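PDB 6VVM: 4-oxalocrotonate tautomerase family enzyme from Burkholderia sp. RPE67, which belongs to the tautomerase superfamily, its chain carrying two consecutive tautomerase segments and assembling with two further copies into a trimer. Local coordinates for residues 44-47 against 48-51. Numbering follows the deposited sequence.
Sequences ELPV and SNIG
P46 and N49 meet over a short 3-10 turn, residues 47-49, that links strand 39-45, an outer strand of the chain's tautomerase-fold sheet, to the small hairpin begun by strand 50-52. The proline ring reaches the amide obliquely, with CG of P46 3.5 Å from OD1 of N49 and 3.6 Å from CG of N49. A rigid ring suits this entry to the turn: proline has no N-H to offer, yet N49 N donates to its carbonyl, P46 O, over 2.9 Å at 156°. The next bond has the same i to i+3 spacing, from I50 N to V47 O, at 3.1 Å and slightly straighter. In both, the donor stands well above the carbonyl plane, in keeping with the tight 3-10 winding. The exposed V47 side chain points outward and packs on P58, whereas S48 folds its side chain back. Its OG lies between backbone N and carbonyl carbon (chi1 65°), which lets the hydroxyl donate to N49 OD1 over 2.8 Å, slightly tilted from the carbonyl plane. That oxygen also accepts from K77 of the second subunit, while ND2 of N49 bonds to I103 O and D105 of the same neighbour; with both ends of the amide engaged, its rotation is fixed, and asparagine suits a buried interface needing donor and acceptor. On the apolar side, CB of L45 meets the CG1 branch of I50; L45 also packs on I103 of the second subunit, and I50 on A60 and L61. With CG1 anti to its carbonyl carbon (chi1 -42°), I50 carries this branch back to the preceding carbonyl oxygens: CG1 of I50 lies 3.1 Å from P46 O and 3.8 Å from CB of L45, and CD1 of I50 3.5 Å from L45 O.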
loop_
_atom_site.group_PDB
_atom_site.type_symbol
_atom_site.label_atom_id
_atom_site.label_comp_id
_atom_site.label_asym_id
_atom_site.label_seq_id
_atom_site.Cartn_x
_atom_site.Cartn_y
_atom_site.Cartn_z
ATOM N N GLU A 44 10.421 -6.494 1.050
ATOM C CA GLU A 44 10.841 -7.886 1.016
ATOM C C GLU A 44 9.901 -8.733 1.865
ATOM O O GLU A 44 9.577 -8.360 2.991
ATOM C CB GLU A 44 12.257 -8.030 1.575
ATOM C CG GLU A 44 13.378 -7.825 0.610
ATOM C CD GLU A 44 14.719 -8.203 1.224
ATOM O OE1 GLU A 44 14.760 -8.535 2.434
ATOM O OE2 GLU A 44 15.722 -8.174 0.495
ATOM N N LEU A 45 9.479 -9.883 1.333
ATOM C CA LEU A 45 8.591 -10.766 2.079
ATOM C C LEU A 45 9.151 -12.179 2.167
ATOM O O LEU A 45 9.670 -12.716 1.180
ATOM C CB LEU A 45 7.196 -10.825 1.434
ATOM C CG LEU A 45 6.424 -9.512 1.353
ATOM C CD1 LEU A 45 5.001 -9.766 0.851
ATOM C CD2 LEU A 45 6.403 -8.819 2.709
ATOM N N PRO A 46 9.044 -12.814 3.330
ATOM C CA PRO A 46 9.346 -14.246 3.416
ATOM C C PRO A 46 8.344 -15.061 2.605
ATOM O O PRO A 46 7.213 -14.639 2.355
ATOM C CB PRO A 46 9.236 -14.547 4.914
ATOM C CG PRO A 46 8.303 -13.481 5.452
ATOM C CD PRO A 46 8.578 -12.250 4.614
ATOM N N VAL A 47 8.778 -16.255 2.187
ATOM C CA VAL A 47 7.918 -17.094 1.350
ATOM C C VAL A 47 6.605 -17.408 2.061
ATOM O O VAL A 47 5.547 -17.485 1.421
ATOM C CB VAL A 47 8.675 -18.374 0.927
ATOM C CG1 VAL A 47 7.720 -19.422 0.356
ATOM C CG2 VAL A 47 9.713 -18.031 -0.116
ATOM N N SER A 48 6.643 -17.544 3.389
ATOM C CA SER A 48 5.443 -17.794 4.185
ATOM C C SER A 48 4.367 -16.735 3.981
ATOM O O SER A 48 3.182 -17.021 4.193
ATOM C CB SER A 48 5.818 -17.860 5.665
ATOM O OG SER A 48 6.311 -16.610 6.136
ATOM N N ASN A 49 4.752 -15.527 3.559
ATOM C CA ASN A 49 3.849 -14.395 3.422
ATOM C C ASN A 49 3.384 -14.158 1.990
ATOM O O ASN A 49 2.663 -13.187 1.750
ATOM C CB ASN A 49 4.532 -13.119 3.952
ATOM C CG ASN A 49 4.716 -13.126 5.471
ATOM O OD1 ASN A 49 4.935 -14.171 6.082
ATOM N ND2 ASN A 49 4.635 -11.937 6.086
ATOM N N ILE A 50 3.762 -15.015 1.037
ATOM C CA ILE A 50 3.540 -14.771 -0.385
ATOM C C ILE A 50 2.666 -15.876 -0.955
ATOM O O ILE A 50 3.067 -17.045 -0.952
ATOM C CB ILE A 50 4.863 -14.719 -1.166
ATOM C CG1 ILE A 50 5.929 -13.930 -0.414
ATOM C CG2 ILE A 50 4.626 -14.148 -2.534
ATOM C CD1 ILE A 50 7.333 -14.125 -1.003
ATOM N N GLY A 51 1.524 -15.500 -1.530
ATOM C CA GLY A 51 0.620 -16.491 -2.092
ATOM C C GLY A 51 0.370 -16.377 -3.584
ATOM O O GLY A 51 0.114 -15.287 -4.104
#